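Local coordinates for protein glycoside Hydrolase (Bacteroides uniformis, PDB 5T99) that probably hydrolyses galactose-containing chains of the agarose type as a family 2 glycoside hydrolase, holding galacto-isofagomine in its active-site pocket, at residues Ser160-Gly165 and Ala371-Thr376; Phe540-Pro545 and Gln672-Leu677; Lys139-Lys142 and Glu146-Leu149; Ile290-Phe295 and Phe301-Lys306. One frame throughout, in Å; residues are numbered along the deposited sequence.

Contact 3 comes first along the chain, inside the N-terminal sugar-binding domain, where it fixes the loop leading into strand 146-153. The chain then leaves that strand for the loop that opens contact 1, which reaches across to the loop after barrel strand 366-370 and so joins the sugar-binding domain to the TIM barrel at the ligand pocket. Contact 4, the hairpin before barrel strand 305-313, is nested inside the loop that contact 1 closes. Contact 2 follows, linking barrel helix 534-543 to the DUF4982 region that follows the barrel. Its nearest atoms are about 5 Å from contact 4, whereas the centres of contacts 2 and 3 lie about 63 Å apart.

Contact 1: Ser160-Gly165 and Ala371-Thr376; sequences SRWYPG and AFDEWT. With GIF (D-galacto-isofagomine), chain C.
Arg161 grips Asp373 side-on in a two-pronged salt bridge. NE of Arg161 reaches OD2 of Asp373 at 2.8 Å and NH1 meets OD1 at 2.9 Å, the second bond being nearly straight (N-H...O 173°). Both carboxylate oxygens are met on their syn sides and lie close to the guanidinium plane, although the two planes are turned 38° apart. The Asp373 carboxylate reaches this edge because its CG stands anti to the backbone N (chi1 -178°). OD1 is also bound by Lys379 (salt bridge) and Asn416 (hydrogen bond), which would limit rotation of the carboxylate.

The remaining guanidinium N-H groups turn to the inhibitor. NH1 of Arg161 donates to O2 of galacto-isofagomine at 3.0 Å, and NH2 donates to its O1 at 3.0 Å. Arg161 thus belongs to the ligand pocket, carried there by a loop of the family 2 sugar-binding domain and positioned by Asp373 from the TIM barrel, a second-shell residue behind it.

Trp162 adds van der Waals contact, its ring edge turned to the aspartate, with CZ3 near OD2 and CH2 3.8 Å from CB of Asp373. One water, 3.1 Å from Arg161 N, also makes a weak bond to Asp373 OD2.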
loop_
_atom_site.group_PDB
_atom_site.type_symbol
_atom_site.label_atom_id
_atom_site.label_comp_id
_atom_site.label_asym_id
_atom_site.label_seq_id
_atom_site.Cartn_x
_atom_site.Cartn_y
_atom_site.Cartn_z
ATOM N N SER A 160 -17.676 3.986 -4.332
ATOM C CA SER A 160 -16.385 3.309 -4.487
ATOM C C SER A 160 -16.535 1.988 -5.239
ATOM O O SER A 160 -17.433 1.224 -4.943
ATOM C CB SER A 160 -15.764 3.049 -3.118
ATOM O OG SER A 160 -14.449 2.566 -3.268
ATOM N N ARG A 161 -15.646 1.723 -6.193
ATOM C CA ARG A 161 -15.629 0.444 -6.925
ATOM C C ARG A 161 -14.886 -0.664 -6.169
ATOM O O ARG A 161 -14.921 -1.813 -6.576
ATOM C CB ARG A 161 -14.986 0.609 -8.303
ATOM C CG ARG A 161 -15.630 1.683 -9.158
ATOM C CD ARG A 161 -15.078 1.695 -10.571
ATOM N NE ARG A 161 -13.637 1.986 -10.628
ATOM C CZ ARG A 161 -12.659 1.082 -10.747
ATOM N NH1 ARG A 161 -11.397 1.490 -10.793
ATOM N NH2 ARG A 161 -12.903 -0.220 -10.821
ATOM N N TRP A 162 -14.197 -0.312 -5.086
ATOM C CA TRP A 162 -13.497 -1.281 -4.235
ATOM C C TRP A 162 -13.840 -0.962 -2.793
ATOM O O TRP A 162 -14.457 0.062 -2.523
ATOM C CB TRP A 162 -11.979 -1.191 -4.451
ATOM C CG TRP A 162 -11.410 0.171 -4.162
ATOM C CD1 TRP A 162 -10.897 0.612 -2.982
ATOM C CD2 TRP A 162 -11.334 1.270 -5.068
ATOM N NE1 TRP A 162 -10.489 1.918 -3.097
ATOM C CE2 TRP A 162 -10.744 2.347 -4.371
ATOM C CE3 TRP A 162 -11.682 1.443 -6.410
ATOM C CZ2 TRP A 162 -10.499 3.585 -4.968
ATOM C CZ3 TRP A 162 -11.438 2.679 -7.008
ATOM C CH2 TRP A 162 -10.849 3.732 -6.281
ATOM N N TYR A 163 -13.426 -1.828 -1.874
ATOM C CA TYR A 163 -13.679 -1.623 -0.446
ATOM C C TYR A 163 -12.928 -0.382 0.051
ATOM O O TYR A 163 -11.692 -0.365 0.031
ATOM C CB TYR A 163 -13.229 -2.841 0.359
ATOM C CG TYR A 163 -13.370 -2.694 1.847
ATOM C CD1 TYR A 163 -14.599 -2.883 2.453
ATOM C CD2 TYR A 163 -12.279 -2.375 2.653
ATOM C CE1 TYR A 163 -14.758 -2.749 3.824
ATOM C CE2 TYR A 163 -12.424 -2.239 4.031
ATOM C CZ TYR A 163 -13.675 -2.437 4.607
ATOM O OH TYR A 163 -13.882 -2.325 5.958
ATOM N N PRO A 164 -13.666 0.647 0.496
ATOM C CA PRO A 164 -13.030 1.862 1.009
ATOM C C PRO A 164 -12.741 1.864 2.504
ATOM O O PRO A 164 -11.899 2.654 2.960
ATOM C CB PRO A 164 -14.067 2.937 0.707
ATOM C CG PRO A 164 -15.372 2.227 0.835
ATOM C CD PRO A 164 -15.133 0.778 0.475
ATOM N N GLY A 165 -13.440 1.015 3.257
ATOM C CA GLY A 165 -13.527 1.171 4.712
ATOM C C GLY A 165 -14.500 2.288 5.068
ATOM O O GLY A 165 -15.052 2.948 4.185
ATOM N N ALA A 371 -4.030 10.082 -7.721
ATOM C CA ALA A 371 -4.965 10.979 -7.052
ATOM C C ALA A 371 -6.425 10.518 -7.104
ATOM O O ALA A 371 -7.104 10.562 -6.077
ATOM C CB ALA A 371 -4.852 12.384 -7.644
ATOM N N PHE A 372 -6.897 10.105 -8.288
ATOM C CA PHE A 372 -8.334 9.954 -8.558
ATOM C C PHE A 372 -8.647 8.769 -9.455
ATOM O O PHE A 372 -7.829 8.367 -10.288
ATOM C CB PHE A 372 -8.904 11.198 -9.259
ATOM C CG PHE A 372 -8.605 12.498 -8.565
ATOM C CD1 PHE A 372 -9.044 12.724 -7.274
ATOM C CD2 PHE A 372 -7.896 13.501 -9.217
ATOM C CE1 PHE A 372 -8.767 13.924 -6.631
ATOM C CE2 PHE A 372 -7.617 14.702 -8.585
ATOM C CZ PHE A 372 -8.054 14.920 -7.285
ATOM N N ASP A 373 -9.859 8.244 -9.297
ATOM C CA ASP A 373 -10.393 7.165 -10.145
ATOM C C ASP A 373 -11.417 7.665 -11.174
ATOM O O ASP A 373 -11.716 6.960 -12.142
ATOM C CB ASP A 373 -11.009 6.070 -9.267
ATOM C CG ASP A 373 -11.529 4.898 -10.068
ATOM O OD1 ASP A 373 -10.746 4.310 -10.852
ATOM O OD2 ASP A 373 -12.729 4.569 -9.918
ATOM N N GLU A 374 -11.962 8.861 -10.971
ATOM C CA GLU A 374 -12.816 9.511 -11.987
ATOM C C GLU A 374 -12.702 11.031 -11.870
ATOM O O GLU A 374 -12.324 11.536 -10.818
ATOM C CB GLU A 374 -14.279 9.063 -11.838
ATOM C CG GLU A 374 -14.922 9.442 -10.512
ATOM C CD GLU A 374 -16.354 8.945 -10.372
ATOM O OE1 GLU A 374 -16.599 7.751 -10.581
ATOM O OE2 GLU A 374 -17.236 9.747 -10.028
ATOM N N TRP A 375 -13.025 11.748 -12.946
ATOM C CA TRP A 375 -12.888 13.201 -12.954
ATOM C C TRP A 375 -14.255 13.865 -12.961
ATOM O O TRP A 375 -14.895 13.877 -11.924
ATOM C CB TRP A 375 -11.998 13.672 -14.104
ATOM C CG TRP A 375 -10.586 13.204 -14.040
ATOM C CD1 TRP A 375 -9.916 12.720 -12.951
ATOM C CD2 TRP A 375 -9.649 13.208 -15.121
ATOM N NE1 TRP A 375 -8.625 12.406 -13.293
ATOM C CE2 TRP A 375 -8.430 12.697 -14.618
ATOM C CE3 TRP A 375 -9.721 13.594 -16.471
ATOM C CZ2 TRP A 375 -7.298 12.554 -15.413
ATOM C CZ3 TRP A 375 -8.595 13.460 -17.258
ATOM C CH2 TRP A 375 -7.394 12.940 -16.726
ATOM N N THR A 376 -14.702 14.415 -14.098
ATOM C CA THR A 376 -16.027 15.051 -14.180
ATOM C C THR A 376 -17.114 14.051 -14.544
ATOM O O THR A 376 -18.266 14.286 -14.220
ATOM C CB THR A 376 -16.080 16.226 -15.190
ATOM O OG1 THR A 376 -16.024 15.734 -16.540
ATOM C CG2 THR A 376 -14.939 17.219 -14.937
HETATM C C GIF C . -9.164 -0.805 -12.803
HETATM N N GIF C . -8.895 -1.653 -13.954
HETATM O O GIF C . -9.690 -5.979 -13.778
HETATM C C1 GIF C . -9.061 -1.615 -11.525
HETATM O O1 GIF C . -11.253 -2.582 -11.704
HETATM C C2 GIF C . -9.868 -2.908 -11.613
HETATM O O2 GIF C . -9.539 -0.830 -10.435
HETATM C C3 GIF C . -9.457 -3.747 -12.819
HETATM C C4 GIF C . -9.569 -2.930 -14.102
HETATM C C5 GIF C . -10.311 -5.012 -12.919
HETATM O O HOH W 1 -14.197 4.346 -6.813
#

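Contact 2: Phe540-Pro545 and Gln672-Leu677; sequences FQEMNP and QSKYRL
Glu542, near the C-terminal end of helix 534-543, reaches across to Lys674 and Tyr675, which follow strand 670-673 in an ST turn. In that turn Ser673 OG accepts the backbone N-H of Tyr675 at 3.1 Å. The helix lies between barrel strands 490-495 and 549-552, and residues 672-677 fall in the DUF4982 region, so the contact joins the barrel wall to the following beta domain.

The well-packed side belongs to the buried Tyr675. Its ring is met edge-to-face by Phe538 and touches Gln606, while CG of Lys674 sits 3.7 Å above the ring plane, over its centre. The phenol then meets the carboxylate at the ring's edge: OH of Tyr675 makes a weak bond of 2.9 Å to Glu542 OE2, with carboxylate and ring planes 72° apart. Gln606 adds another weak bond to the same oxygen.

The outer side is looser, since Glu542 and Lys674 are both exposed. Lys674 starts with CG between the backbone N and the carbonyl carbon (chi1 69°) and then runs extended, laying its chain along the tyrosine before ending in a salt bridge, NZ to Glu542 OE1 at 3.1 Å, whose hydrogen bond is weak.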
loop_
_atom_site.group_PDB
_atom_site.type_symbol
_atom_site.label_atom_id
_atom_site.label_comp_id
_atom_site.label_asym_id
_atom_site.label_seq_id
_atom_site.Cartn_x
_atom_site.Cartn_y
_atom_site.Cartn_z
ATOM N N PHE A 540 5.519 -9.364 -24.331
ATOM C CA PHE A 540 5.438 -8.052 -24.981
ATOM C C PHE A 540 6.350 -6.998 -24.328
ATOM O O PHE A 540 6.768 -6.063 -25.015
ATOM C CB PHE A 540 3.979 -7.577 -25.118
ATOM C CG PHE A 540 3.202 -8.290 -26.216
ATOM C CD1 PHE A 540 3.460 -8.021 -27.564
ATOM C CD2 PHE A 540 2.210 -9.228 -25.913
ATOM C CE1 PHE A 540 2.752 -8.670 -28.580
ATOM C CE2 PHE A 540 1.495 -9.878 -26.929
ATOM C CZ PHE A 540 1.768 -9.601 -28.261
ATOM N N GLN A 541 6.688 -7.154 -23.040
ATOM C CA GLN A 541 7.731 -6.321 -22.406
ATOM C C GLN A 541 9.100 -6.569 -23.030
ATOM O O GLN A 541 9.852 -5.615 -23.262
ATOM C CB GLN A 541 7.822 -6.532 -20.887
ATOM C CG GLN A 541 6.650 -5.968 -20.098
ATOM C CD GLN A 541 6.630 -4.440 -19.945
ATOM O OE1 GLN A 541 7.655 -3.750 -20.048
ATOM N NE2 GLN A 541 5.442 -3.910 -19.667
ATOM N N GLU A 542 9.431 -7.836 -23.293
ATOM C CA GLU A 542 10.712 -8.175 -23.939
ATOM C C GLU A 542 10.795 -7.659 -25.371
ATOM O O GLU A 542 11.842 -7.177 -25.772
ATOM C CB GLU A 542 10.989 -9.678 -23.903
ATOM C CG GLU A 542 11.317 -10.177 -22.502
ATOM C CD GLU A 542 11.420 -11.694 -22.400
ATOM O OE1 GLU A 542 11.725 -12.344 -23.441
ATOM O OE2 GLU A 542 11.200 -12.225 -21.274
ATOM N N MET A 543 9.705 -7.741 -26.128
ATOM C CA MET A 543 9.700 -7.251 -27.510
ATOM C C MET A 543 9.626 -5.721 -27.636
ATOM O O MET A 543 9.846 -5.190 -28.729
ATOM C CB MET A 543 8.553 -7.899 -28.296
ATOM C CG MET A 543 8.677 -9.415 -28.451
ATOM S SD MET A 543 10.347 -9.962 -28.851
ATOM C CE MET A 543 10.603 -9.164 -30.435
ATOM N N ASN A 544 9.313 -5.020 -26.541
ATOM C CA ASN A 544 9.192 -3.554 -26.544
ATOM C C ASN A 544 10.026 -2.942 -25.397
ATOM O O ASN A 544 9.468 -2.471 -24.394
ATOM C CB ASN A 544 7.712 -3.151 -26.456
ATOM C CG ASN A 544 6.901 -3.600 -27.677
ATOM O OD1 ASN A 544 6.958 -2.978 -28.745
ATOM N ND2 ASN A 544 6.139 -4.682 -27.523
ATOM N N PRO A 545 11.373 -2.926 -25.555
ATOM C CA PRO A 545 12.298 -2.425 -24.515
ATOM C C PRO A 545 12.109 -0.964 -24.063
ATOM O O PRO A 545 12.543 -0.614 -22.969
ATOM C CB PRO A 545 13.689 -2.594 -25.151
ATOM C CG PRO A 545 13.458 -2.739 -26.611
ATOM C CD PRO A 545 12.097 -3.342 -26.777
ATOM N N GLN A 672 2.381 -20.337 -26.935
ATOM C CA GLN A 672 3.542 -21.139 -26.536
ATOM C C GLN A 672 4.438 -20.320 -25.591
ATOM O O GLN A 672 5.224 -19.485 -26.045
ATOM C CB GLN A 672 4.354 -21.603 -27.761
ATOM C CG GLN A 672 3.594 -22.419 -28.809
ATOM C CD GLN A 672 2.874 -23.638 -28.247
ATOM O OE1 GLN A 672 1.654 -23.757 -28.362
ATOM N NE2 GLN A 672 3.621 -24.544 -27.630
ATOM N N SER A 673 4.319 -20.566 -24.284
ATOM C CA SER A 673 5.023 -19.774 -23.265
ATOM C C SER A 673 6.397 -20.335 -22.896
ATOM O O SER A 673 6.531 -21.506 -22.534
ATOM C CB SER A 673 4.169 -19.648 -22.000
ATOM O OG SER A 673 4.869 -18.949 -20.989
ATOM N N LYS A 674 7.415 -19.485 -22.958
ATOM C CA LYS A 674 8.745 -19.855 -22.471
ATOM C C LYS A 674 8.909 -19.650 -20.963
ATOM O O LYS A 674 9.998 -19.859 -20.446
ATOM C CB LYS A 674 9.846 -19.100 -23.231
ATOM C CG LYS A 674 9.954 -17.593 -23.001
ATOM C CD LYS A 674 11.158 -17.060 -23.770
ATOM C CE LYS A 674 11.226 -15.536 -23.815
ATOM N NZ LYS A 674 12.050 -15.041 -24.967
ATOM N N TYR A 675 7.848 -19.270 -20.258
ATOM C CA TYR A 675 7.943 -18.882 -18.855
ATOM C C TYR A 675 7.477 -19.968 -17.879
ATOM O O TYR A 675 7.523 -19.758 -16.671
ATOM C CB TYR A 675 7.157 -17.577 -18.645
ATOM C CG TYR A 675 7.605 -16.498 -19.607
ATOM C CD1 TYR A 675 8.799 -15.805 -19.395
ATOM C CD2 TYR A 675 6.863 -16.198 -20.751
ATOM C CE1 TYR A 675 9.228 -14.831 -20.286
ATOM C CE2 TYR A 675 7.283 -15.228 -21.649
ATOM C CZ TYR A 675 8.460 -14.543 -21.418
ATOM O OH TYR A 675 8.880 -13.576 -22.313
ATOM N N ARG A 676 7.016 -21.103 -18.413
ATOM C CA ARG A 676 6.642 -22.273 -17.626
ATOM C C ARG A 676 7.274 -23.526 -18.236
ATOM O O ARG A 676 7.460 -23.598 -19.448
ATOM C CB ARG A 676 5.127 -22.455 -17.606
ATOM C CG ARG A 676 4.351 -21.170 -17.477
ATOM C CD ARG A 676 2.876 -21.439 -17.300
ATOM N NE ARG A 676 2.118 -20.194 -17.298
ATOM C CZ ARG A 676 0.888 -20.055 -16.817
ATOM N NH1 ARG A 676 0.251 -21.075 -16.240
ATOM N NH2 ARG A 676 0.291 -18.869 -16.893
ATOM N N LEU A 677 7.619 -24.485 -17.373
ATOM C CA LEU A 677 8.087 -25.813 -17.771
ATOM C C LEU A 677 6.984 -26.782 -17.402
ATOM O O LEU A 677 6.374 -26.629 -16.350
ATOM C CB LEU A 677 9.370 -26.196 -17.032
ATOM C CG LEU A 677 10.604 -25.317 -17.207
ATOM C CD1 LEU A 677 11.736 -25.851 -16.354
ATOM C CD2 LEU A 677 11.034 -25.241 -18.659
#

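Contact 3: Lys139-Lys142 and Glu146-Leu149; sequences KYLK and ENVL
Asn147 turns its side-chain amide toward the backbone of Lys142 and clasps that residue at both ends. The setting is the beta-sandwich of the family 2 sugar-binding domain, where the loop after strand 133-136 crosses to strand 146-153 of the other sheet. The amide stands in for a neighbouring strand: N of Lys142 donates to OD1 of Asn147 at 2.9 Å, and ND2 of Asn147 donates to O of Lys142 at 3.0 Å. Each donor lies in the plane of the carbonyl it meets and on a lone pair, and the second bond is almost straight, with an N-H...O angle of 174°. With CG of Asn147 anti to its carbonyl carbon (chi1 -63°), the amide projects from the start of this inner strand toward the loop.

Further partners would fix the rotation of the amide. Asn119 ND2 donates to OD1 as well, and ND2 also bonds to the carbonyl of Phe92 on strand 86-93, so this buried polar group is well satisfied.

The aliphatic neighbours arrive from different directions. Leu141 crosses the asparagine at about a right angle and brings CD1 to 3.5 Å from OD1 of Asn147, while its side chain also packs on Trp98 and Val103. Lys142 runs at a slant past the amide, its CB 3.6 Å from Asn147 OD1, and farther along the chain its CD lies 3.9 Å from the backbone O of Glu146.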
loop_
_atom_site.group_PDB
_atom_site.type_symbol
_atom_site.label_atom_id
_atom_site.label_comp_id
_atom_site.label_asym_id
_atom_site.label_seq_id
_atom_site.Cartn_x
_atom_site.Cartn_y
_atom_site.Cartn_z
ATOM N N LYS A 139 -9.459 29.511 18.235
ATOM C CA LYS A 139 -10.440 30.519 18.677
ATOM C C LYS A 139 -11.525 29.963 19.609
ATOM O O LYS A 139 -12.074 30.710 20.411
ATOM C CB LYS A 139 -11.091 31.208 17.472
ATOM C CG LYS A 139 -10.116 32.069 16.702
ATOM C CD LYS A 139 -10.718 32.619 15.422
ATOM C CE LYS A 139 -9.669 33.387 14.624
ATOM N NZ LYS A 139 -10.302 34.333 13.658
ATOM N N TYR A 140 -11.808 28.665 19.509
ATOM C CA TYR A 140 -12.876 28.024 20.269
ATOM C C TYR A 140 -12.388 27.203 21.467
ATOM O O TYR A 140 -13.207 26.720 22.255
ATOM C CB TYR A 140 -13.679 27.137 19.331
ATOM C CG TYR A 140 -14.048 27.846 18.048
ATOM C CD1 TYR A 140 -14.913 28.951 18.062
ATOM C CD2 TYR A 140 -13.514 27.442 16.822
ATOM C CE1 TYR A 140 -15.250 29.616 16.889
ATOM C CE2 TYR A 140 -13.843 28.101 15.645
ATOM C CZ TYR A 140 -14.708 29.183 15.684
ATOM O OH TYR A 140 -15.031 29.835 14.521
ATOM N N LEU A 141 -11.070 27.051 21.612
ATOM C CA LEU A 141 -10.494 26.219 22.670
ATOM C C LEU A 141 -10.686 26.866 24.029
ATOM O O LEU A 141 -10.419 28.046 24.189
ATOM C CB LEU A 141 -8.998 25.999 22.423
ATOM C CG LEU A 141 -8.213 25.095 23.381
ATOM C CD1 LEU A 141 -8.760 23.681 23.375
ATOM C CD2 LEU A 141 -6.743 25.097 23.001
ATOM N N LYS A 142 -11.137 26.074 24.995
ATOM C CA LYS A 142 -11.394 26.536 26.354
ATOM C C LYS A 142 -10.329 25.972 27.284
ATOM O O LYS A 142 -10.273 24.764 27.511
ATOM C CB LYS A 142 -12.776 26.072 26.811
ATOM C CG LYS A 142 -13.917 26.506 25.905
ATOM C CD LYS A 142 -15.263 26.025 26.446
ATOM C CE LYS A 142 -16.405 26.411 25.509
ATOM N NZ LYS A 142 -17.473 27.170 26.226
ATOM N N GLU A 146 -13.721 21.753 29.864
ATOM C CA GLU A 146 -13.904 20.647 28.932
ATOM C C GLU A 146 -14.145 21.150 27.510
ATOM O O GLU A 146 -14.737 22.210 27.312
ATOM C CB GLU A 146 -15.042 19.733 29.395
ATOM C CG GLU A 146 -14.679 18.885 30.613
ATOM C CD GLU A 146 -13.630 17.814 30.325
ATOM O OE1 GLU A 146 -13.284 17.583 29.147
ATOM O OE2 GLU A 146 -13.140 17.188 31.284
ATOM N N ASN A 147 -13.645 20.385 26.538
ATOM C CA ASN A 147 -13.824 20.651 25.110
ATOM C C ASN A 147 -14.315 19.382 24.443
ATOM O O ASN A 147 -14.000 18.293 24.896
ATOM C CB ASN A 147 -12.509 21.069 24.442
ATOM C CG ASN A 147 -11.951 22.357 24.995
ATOM O OD1 ASN A 147 -12.108 23.423 24.395
ATOM N ND2 ASN A 147 -11.294 22.273 26.141
ATOM N N VAL A 148 -15.061 19.529 23.353
ATOM C CA VAL A 148 -15.653 18.399 22.642
ATOM C C VAL A 148 -15.410 18.540 21.138
ATOM O O VAL A 148 -15.989 19.410 20.467
ATOM C CB VAL A 148 -17.172 18.288 22.940
ATOM C CG1 VAL A 148 -17.827 17.187 22.117
ATOM C CG2 VAL A 148 -17.414 18.034 24.430
ATOM N N LEU A 149 -14.559 17.662 20.625
ATOM C CA LEU A 149 -14.347 17.523 19.202
ATOM C C LEU A 149 -15.272 16.421 18.689
ATOM O O LEU A 149 -15.201 15.282 19.172
ATOM C CB LEU A 149 -12.880 17.167 18.917
ATOM C CG LEU A 149 -12.449 17.056 17.454
ATOM C CD1 LEU A 149 -12.753 18.342 16.707
ATOM C CD2 LEU A 149 -10.970 16.698 17.382
#

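Contact 4: Ile290-Phe295 and Phe301-Lys306; sequences IRKICF and FLNGEK
Arg291 begins its path beside Asn303, with CB of Arg291 lying 3.4 Å from OD1 of Asn303. The next atom, CG of Arg291, packs against CD1 of Leu302 at 3.7 Å, the two side chains crossing at about a right angle. A bend at chi2 (-72°) then carries the chain away from the turn; one face of the guanidinium is covered by CG2 of Ile293, NE donates to the carbonyl of Pro407, and NH1 makes a weak bond to that of Val409.

Next door, N of Lys292 donates to OD1 of Asn303 at 3.0 Å and O of Lys292 accepts from N of Asn303 at 2.9 Å. Asn303 ND2 binds the carbonyl of Trp260. Cys294 and Phe301 form an antiparallel hydrogen-bonded pair, followed by the non-hydrogen-bonded pair of Ile293 and Leu302. The type I' turn Leu302-Glu305, with positive phi at Asn303 and Gly304, leads into strand 305-313, consistent with the beta hairpin that covers the N-terminal end of a TIM barrel.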
loop_
_atom_site.group_PDB
_atom_site.type_symbol
_atom_site.label_atom_id
_atom_site.label_comp_id
_atom_site.label_asym_id
_atom_site.label_seq_id
_atom_site.Cartn_x
_atom_site.Cartn_y
_atom_site.Cartn_z
ATOM N N ILE A 290 18.221 11.213 -0.929
ATOM C CA ILE A 290 19.044 11.833 -1.951
ATOM C C ILE A 290 19.161 10.895 -3.153
ATOM O O ILE A 290 19.923 9.918 -3.143
ATOM C CB ILE A 290 20.437 12.211 -1.396
ATOM C CG1 ILE A 290 20.279 13.119 -0.165
ATOM C CG2 ILE A 290 21.281 12.884 -2.472
ATOM C CD1 ILE A 290 21.581 13.645 0.429
ATOM N N ARG A 291 18.391 11.204 -4.188
ATOM C CA ARG A 291 18.430 10.466 -5.444
ATOM C C ARG A 291 17.974 11.392 -6.550
ATOM O O ARG A 291 17.190 12.313 -6.301
ATOM C CB ARG A 291 17.572 9.177 -5.381
ATOM C CG ARG A 291 16.093 9.272 -5.781
ATOM C CD ARG A 291 15.279 10.010 -4.753
ATOM N NE ARG A 291 13.877 10.197 -5.155
ATOM C CZ ARG A 291 13.390 11.235 -5.853
ATOM N NH1 ARG A 291 12.089 11.285 -6.114
ATOM N NH2 ARG A 291 14.174 12.225 -6.297
ATOM N N LYS A 292 18.494 11.153 -7.750
ATOM C CA LYS A 292 18.045 11.851 -8.949
ATOM C C LYS A 292 17.179 10.917 -9.794
ATOM O O LYS A 292 17.370 9.685 -9.796
ATOM C CB LYS A 292 19.211 12.414 -9.783
ATOM C CG LYS A 292 20.194 11.397 -10.349
ATOM C CD LYS A 292 21.391 12.097 -10.989
ATOM C CE LYS A 292 22.472 11.127 -11.458
ATOM N NZ LYS A 292 23.850 11.686 -11.339
ATOM N N ILE A 293 16.203 11.517 -10.468
ATOM C CA ILE A 293 15.361 10.797 -11.413
ATOM C C ILE A 293 15.303 11.563 -12.718
ATOM O O ILE A 293 15.450 12.775 -12.761
ATOM C CB ILE A 293 13.937 10.512 -10.878
ATOM C CG1 ILE A 293 13.230 11.796 -10.425
ATOM C CG2 ILE A 293 13.993 9.477 -9.759
ATOM C CD1 ILE A 293 11.725 11.682 -10.426
ATOM N N CYS A 294 15.068 10.826 -13.783
ATOM C CA CYS A 294 15.146 11.370 -15.123
ATOM C C CYS A 294 14.382 10.416 -16.034
ATOM O O CYS A 294 14.348 9.219 -15.781
ATOM C CB CYS A 294 16.621 11.469 -15.538
ATOM S SG CYS A 294 16.913 12.561 -16.928
ATOM N N PHE A 295 13.753 10.940 -17.078
ATOM C CA PHE A 295 13.089 10.090 -18.055
ATOM C C PHE A 295 13.267 10.681 -19.453
ATOM O O PHE A 295 13.378 11.900 -19.624
ATOM C CB PHE A 295 11.600 9.921 -17.704
ATOM C CG PHE A 295 10.798 11.165 -17.921
ATOM C CD1 PHE A 295 10.177 11.404 -19.140
ATOM C CD2 PHE A 295 10.721 12.135 -16.929
ATOM C CE1 PHE A 295 9.473 12.585 -19.356
ATOM C CE2 PHE A 295 10.010 13.312 -17.138
ATOM C CZ PHE A 295 9.385 13.534 -18.352
ATOM N N PHE A 301 15.078 6.617 -15.470
ATOM C CA PHE A 301 16.419 6.552 -14.916
ATOM C C PHE A 301 16.424 6.943 -13.442
ATOM O O PHE A 301 15.836 7.951 -13.065
ATOM C CB PHE A 301 17.371 7.452 -15.714
ATOM C CG PHE A 301 17.546 7.022 -17.141
ATOM C CD1 PHE A 301 18.628 6.234 -17.518
ATOM C CD2 PHE A 301 16.615 7.397 -18.114
ATOM C CE1 PHE A 301 18.785 5.818 -18.845
ATOM C CE2 PHE A 301 16.750 6.977 -19.436
ATOM C CZ PHE A 301 17.843 6.186 -19.804
ATOM N N LEU A 302 17.102 6.124 -12.634
ATOM C CA LEU A 302 17.312 6.371 -11.211
ATOM C C LEU A 302 18.818 6.436 -10.949
ATOM O O LEU A 302 19.546 5.475 -11.228
ATOM C CB LEU A 302 16.672 5.249 -10.375
ATOM C CG LEU A 302 16.884 5.316 -8.860
ATOM C CD1 LEU A 302 16.274 6.584 -8.286
ATOM C CD2 LEU A 302 16.309 4.091 -8.172
ATOM N N ASN A 303 19.286 7.564 -10.420
ATOM C CA ASN A 303 20.715 7.752 -10.113
ATOM C C ASN A 303 21.630 7.455 -11.329
ATOM O O ASN A 303 22.692 6.832 -11.213
ATOM C CB ASN A 303 21.088 6.935 -8.857
ATOM C CG ASN A 303 20.387 7.444 -7.609
ATOM O OD1 ASN A 303 20.169 8.652 -7.470
ATOM N ND2 ASN A 303 20.027 6.535 -6.693
ATOM N N GLY A 304 21.179 7.908 -12.494
ATOM C CA GLY A 304 21.900 7.746 -13.742
ATOM C C GLY A 304 21.825 6.397 -14.432
ATOM O O GLY A 304 22.466 6.231 -15.455
ATOM N N GLU A 305 21.065 5.438 -13.894
ATOM C CA GLU A 305 20.968 4.084 -14.465
ATOM C C GLU A 305 19.522 3.819 -14.879
ATOM O O GLU A 305 18.587 4.272 -14.208
ATOM C CB GLU A 305 21.404 3.021 -13.449
ATOM C CG GLU A 305 22.823 3.184 -12.882
ATOM C CD GLU A 305 23.928 2.829 -13.877
ATOM O OE1 GLU A 305 24.920 3.592 -13.963
ATOM O OE2 GLU A 305 23.813 1.788 -14.575
ATOM N N LYS A 306 19.354 3.116 -15.999
ATOM C CA LYS A 306 18.057 2.577 -16.410
ATOM C C LYS A 306 17.450 1.800 -15.263
ATOM O O LYS A 306 18.109 0.950 -14.687
ATOM C CB LYS A 306 18.199 1.620 -17.599
ATOM C CG LYS A 306 17.846 2.215 -18.955
ATOM C CD LYS A 306 16.348 2.081 -19.281
ATOM C CE LYS A 306 16.056 2.453 -20.731
ATOM N NZ LYS A 306 16.645 1.504 -21.723
#